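PDB 4R3U: 2-hydroxyisobutyryl-CoA mutase large subunit from Aquincola tertiaricarbonis, which catalyses, together with a small cobalamin-binding subunit, the reversible isomerization of 2-hydroxyisobutyryl-CoA and (S)-3-hydroxybutyryl-CoA. Local coordinates for residues A[301-313]-A[361-373]. Numbering follows the deposited sequence.
Sequences VSQGDFFEEVAKF and TSLQALSAVLGGA
F306 inserts its ring as a knob among L363, L366, S367 and L370. F306 CZ lies 3.7 Å from L366 CD2, at the ring edge, and also touches L370 CD1, while L363 O lies near the ring plane beside CE1. With CG anti to the backbone N (chi1 -171°), the ring reaches across to the helix of 361-370. Cutting F306 back to an alanine is likely to open a gap between L366 and L370 and leave the knob's hole unfilled. The backbone of F306 is gripped too: S367 OG donates to F306 O at 2.8 Å, in the carbonyl plane and on a lone pair, and a water links S367 OG to Q303 O. The two segments belong to neighbouring β/α units of the TIM barrel; helices 306-313 and 361-370 run roughly parallel (29°), their axes 8.7 Å apart. On the strand side, S302 OG donates to Q364 O (2.5 Å), which also accepts from A368 N on the opposite face of its plane. The side-chain amide of Q364 instead bonds to T348. Further along, V310 CG2 packs against S367 O and L370 CB, and the F313 ring edge meets S367 O (F313 CE2 to O, 3.7 Å). Close approach here depends on G371, since a CB on it would clash with F313 CD2; G372 follows at positive phi in a Schellman motif, with A373 N bonding back to A368 O. V409 of the second subunit packs on F306.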
loop_
_atom_site.group_PDB
_atom_site.type_symbol
_atom_site.label_atom_id
_atom_site.label_comp_id
_atom_site.label_asym_id
_atom_site.label_seq_id
_atom_site.Cartn_x
_atom_site.Cartn_y
_atom_site.Cartn_z
ATOM N N VAL A 301 2.361 14.566 -9.891
ATOM C CA VAL A 301 1.728 13.261 -9.726
ATOM C C VAL A 301 2.699 12.370 -8.913
ATOM O O VAL A 301 3.915 12.627 -8.883
ATOM C CB VAL A 301 1.409 12.596 -11.128
ATOM C CG1 VAL A 301 2.684 12.185 -11.867
ATOM C CG2 VAL A 301 0.466 11.418 -10.996
ATOM N N SER A 302 2.162 11.310 -8.312
ATOM C CA SER A 302 2.936 10.242 -7.713
ATOM C C SER A 302 2.507 9.050 -8.543
ATOM O O SER A 302 1.392 8.525 -8.383
ATOM C CB SER A 302 2.592 10.031 -6.250
ATOM O OG SER A 302 3.392 8.957 -5.785
ATOM N N GLN A 303 3.341 8.718 -9.539
ATOM C CA GLN A 303 3.094 7.627 -10.472
ATOM C C GLN A 303 3.486 6.290 -9.885
ATOM O O GLN A 303 3.901 6.212 -8.701
ATOM C CB GLN A 303 3.737 7.873 -11.851
ATOM C CG GLN A 303 2.749 8.255 -12.942
ATOM C CD GLN A 303 2.090 7.082 -13.670
ATOM O OE1 GLN A 303 2.492 5.900 -13.594
ATOM N NE2 GLN A 303 1.066 7.403 -14.433
ATOM N N GLY A 304 3.299 5.247 -10.728
ATOM C CA GLY A 304 3.470 3.852 -10.391
ATOM C C GLY A 304 4.854 3.380 -10.113
ATOM O O GLY A 304 4.970 2.377 -9.422
ATOM N N ASP A 305 5.915 3.999 -10.695
ATOM C CA ASP A 305 7.267 3.484 -10.414
ATOM C C ASP A 305 7.708 4.054 -9.082
ATOM O O ASP A 305 8.129 5.225 -8.985
ATOM C CB ASP A 305 8.285 3.758 -11.533
ATOM C CG ASP A 305 9.522 2.862 -11.490
ATOM O OD1 ASP A 305 10.210 2.827 -10.424
ATOM O OD2 ASP A 305 9.833 2.223 -12.532
ATOM N N PHE A 306 7.531 3.233 -8.042
ATOM C CA PHE A 306 7.803 3.590 -6.659
ATOM C C PHE A 306 9.063 4.441 -6.414
ATOM O O PHE A 306 8.944 5.542 -5.875
ATOM C CB PHE A 306 7.754 2.335 -5.769
ATOM C CG PHE A 306 7.818 2.632 -4.294
ATOM C CD1 PHE A 306 6.683 3.050 -3.606
ATOM C CD2 PHE A 306 9.016 2.497 -3.591
ATOM C CE1 PHE A 306 6.739 3.344 -2.244
ATOM C CE2 PHE A 306 9.070 2.762 -2.221
ATOM C CZ PHE A 306 7.930 3.188 -1.555
ATOM N N PHE A 307 10.248 3.934 -6.815
ATOM C CA PHE A 307 11.523 4.625 -6.612
ATOM C C PHE A 307 11.793 5.763 -7.546
ATOM O O PHE A 307 12.282 6.802 -7.082
ATOM C CB PHE A 307 12.697 3.665 -6.545
ATOM C CG PHE A 307 12.649 2.800 -5.311
ATOM C CD1 PHE A 307 12.880 3.345 -4.051
ATOM C CD2 PHE A 307 12.339 1.452 -5.403
ATOM C CE1 PHE A 307 12.834 2.549 -2.912
ATOM C CE2 PHE A 307 12.286 0.664 -4.262
ATOM C CZ PHE A 307 12.549 1.217 -3.024
ATOM N N GLU A 308 11.409 5.612 -8.843
ATOM C CA GLU A 308 11.543 6.672 -9.846
ATOM C C GLU A 308 10.801 7.985 -9.434
ATOM O O GLU A 308 11.340 9.079 -9.598
ATOM C CB GLU A 308 11.051 6.166 -11.184
ATOM C CG GLU A 308 10.856 7.226 -12.245
ATOM C CD GLU A 308 10.611 6.611 -13.604
ATOM O OE1 GLU A 308 9.556 5.952 -13.786
ATOM O OE2 GLU A 308 11.525 6.715 -14.457
ATOM N N GLU A 309 9.585 7.855 -8.896
ATOM C CA GLU A 309 8.749 8.966 -8.442
ATOM C C GLU A 309 9.368 9.712 -7.284
ATOM O O GLU A 309 9.372 10.922 -7.310
ATOM C CB GLU A 309 7.320 8.466 -8.131
ATOM C CG GLU A 309 6.585 8.117 -9.409
ATOM C CD GLU A 309 6.430 9.297 -10.361
ATOM O OE1 GLU A 309 5.797 10.297 -9.956
ATOM O OE2 GLU A 309 6.938 9.229 -11.504
ATOM N N VAL A 310 9.989 9.003 -6.339
ATOM C CA VAL A 310 10.722 9.584 -5.209
ATOM C C VAL A 310 11.975 10.340 -5.734
ATOM O O VAL A 310 12.221 11.482 -5.339
ATOM C CB VAL A 310 11.096 8.497 -4.160
ATOM C CG1 VAL A 310 11.947 9.081 -3.042
ATOM C CG2 VAL A 310 9.845 7.819 -3.592
ATOM N N ALA A 311 12.731 9.707 -6.645
ATOM C CA ALA A 311 13.926 10.280 -7.258
ATOM C C ALA A 311 13.564 11.587 -7.990
ATOM O O ALA A 311 14.297 12.572 -7.895
ATOM C CB ALA A 311 14.508 9.291 -8.245
ATOM N N LYS A 312 12.421 11.578 -8.711
ATOM C CA LYS A 312 11.879 12.684 -9.476
ATOM C C LYS A 312 11.568 13.871 -8.563
ATOM O O LYS A 312 11.914 14.998 -8.907
ATOM C CB LYS A 312 10.618 12.201 -10.210
ATOM C CG LYS A 312 9.985 13.198 -11.187
ATOM C CD LYS A 312 8.515 12.846 -11.455
ATOM C CE LYS A 312 7.631 13.340 -10.333
ATOM N NZ LYS A 312 6.258 12.789 -10.431
ATOM N N PHE A 313 10.923 13.622 -7.396
ATOM C CA PHE A 313 10.545 14.673 -6.439
ATOM C C PHE A 313 11.776 15.354 -5.842
ATOM O O PHE A 313 11.797 16.583 -5.726
ATOM C CB PHE A 313 9.649 14.105 -5.334
ATOM C CG PHE A 313 8.320 13.503 -5.743
ATOM C CD1 PHE A 313 7.460 14.187 -6.602
ATOM C CD2 PHE A 313 7.884 12.294 -5.197
ATOM C CE1 PHE A 313 6.208 13.654 -6.939
ATOM C CE2 PHE A 313 6.648 11.742 -5.556
ATOM C CZ PHE A 313 5.810 12.435 -6.402
ATOM N N THR A 361 -2.930 2.991 -5.019
ATOM C CA THR A 361 -2.989 4.308 -4.364
ATOM C C THR A 361 -2.224 4.319 -3.049
ATOM O O THR A 361 -1.729 5.370 -2.672
ATOM C CB THR A 361 -4.452 4.795 -4.302
ATOM O OG1 THR A 361 -4.903 4.979 -5.638
ATOM C CG2 THR A 361 -4.641 6.091 -3.508
ATOM N N SER A 362 -2.109 3.164 -2.355
ATOM C CA SER A 362 -1.336 3.073 -1.095
ATOM C C SER A 362 0.147 3.316 -1.393
ATOM O O SER A 362 0.763 4.181 -0.775
ATOM C CB SER A 362 -1.504 1.702 -0.441
ATOM O OG SER A 362 -2.809 1.608 0.094
ATOM N N LEU A 363 0.690 2.581 -2.400
ATOM C CA LEU A 363 2.079 2.670 -2.816
ATOM C C LEU A 363 2.427 4.083 -3.311
ATOM O O LEU A 363 3.469 4.630 -2.922
ATOM C CB LEU A 363 2.388 1.584 -3.876
ATOM C CG LEU A 363 2.020 0.152 -3.478
ATOM C CD1 LEU A 363 2.293 -0.814 -4.584
ATOM C CD2 LEU A 363 2.708 -0.287 -2.190
ATOM N N GLN A 364 1.524 4.670 -4.131
ATOM C CA GLN A 364 1.654 6.008 -4.694
ATOM C C GLN A 364 1.606 7.096 -3.604
ATOM O O GLN A 364 2.403 8.025 -3.649
ATOM C CB GLN A 364 0.618 6.231 -5.789
ATOM C CG GLN A 364 0.901 5.417 -7.041
ATOM C CD GLN A 364 -0.306 5.300 -7.934
ATOM O OE1 GLN A 364 -1.191 6.167 -7.932
ATOM N NE2 GLN A 364 -0.368 4.221 -8.732
ATOM N N ALA A 365 0.736 6.935 -2.578
ATOM C CA ALA A 365 0.675 7.819 -1.444
ATOM C C ALA A 365 2.016 7.749 -0.692
ATOM O O ALA A 365 2.567 8.792 -0.341
ATOM C CB ALA A 365 -0.461 7.418 -0.537
ATOM N N LEU A 366 2.560 6.540 -0.479
ATOM C CA LEU A 366 3.838 6.333 0.198
ATOM C C LEU A 366 5.006 7.011 -0.536
ATOM O O LEU A 366 5.831 7.644 0.120
ATOM C CB LEU A 366 4.115 4.840 0.477
ATOM C CG LEU A 366 5.410 4.529 1.291
ATOM C CD1 LEU A 366 5.400 5.240 2.684
ATOM C CD2 LEU A 366 5.635 3.050 1.407
ATOM N N SER A 367 5.060 6.900 -1.879
ATOM C CA SER A 367 6.056 7.560 -2.738
ATOM C C SER A 367 5.995 9.094 -2.523
ATOM O O SER A 367 7.031 9.741 -2.452
ATOM C CB SER A 367 5.780 7.253 -4.210
ATOM O OG SER A 367 6.463 6.113 -4.699
ATOM N N ALA A 368 4.791 9.660 -2.397
ATOM C CA ALA A 368 4.603 11.099 -2.172
ATOM C C ALA A 368 5.171 11.560 -0.817
ATOM O O ALA A 368 5.808 12.618 -0.739
ATOM C CB ALA A 368 3.123 11.452 -2.273
ATOM N N VAL A 369 4.960 10.734 0.228
ATOM C CA VAL A 369 5.399 10.958 1.613
ATOM C C VAL A 369 6.934 10.836 1.694
ATOM O O VAL A 369 7.592 11.678 2.307
ATOM C CB VAL A 369 4.655 9.971 2.562
ATOM C CG1 VAL A 369 5.212 10.017 3.983
ATOM C CG2 VAL A 369 3.163 10.259 2.570
ATOM N N LEU A 370 7.499 9.798 1.047
ATOM C CA LEU A 370 8.936 9.548 0.996
ATOM C C LEU A 370 9.594 10.622 0.118
ATOM O O LEU A 370 10.765 10.966 0.335
ATOM C CB LEU A 370 9.226 8.120 0.467
ATOM C CG LEU A 370 8.727 6.924 1.292
ATOM C CD1 LEU A 370 9.330 5.650 0.780
ATOM C CD2 LEU A 370 9.019 7.065 2.810
ATOM N N GLY A 371 8.811 11.149 -0.832
ATOM C CA GLY A 371 9.163 12.241 -1.738
ATOM C C GLY A 371 9.086 13.630 -1.125
ATOM O O GLY A 371 9.581 14.592 -1.725
ATOM N N GLY A 372 8.482 13.755 0.065
ATOM C CA GLY A 372 8.426 15.014 0.810
ATOM C C GLY A 372 7.373 16.022 0.372
ATOM O O GLY A 372 7.598 17.231 0.478
ATOM N N ALA A 373 6.187 15.529 -0.069
ATOM C CA ALA A 373 5.038 16.346 -0.492
ATOM C C ALA A 373 4.473 17.146 0.707
ATOM O O ALA A 373 4.565 16.685 1.859
ATOM C CB ALA A 373 3.970 15.457 -1.100
HETATM O O HOH W 1 4.348 4.846 -6.549
#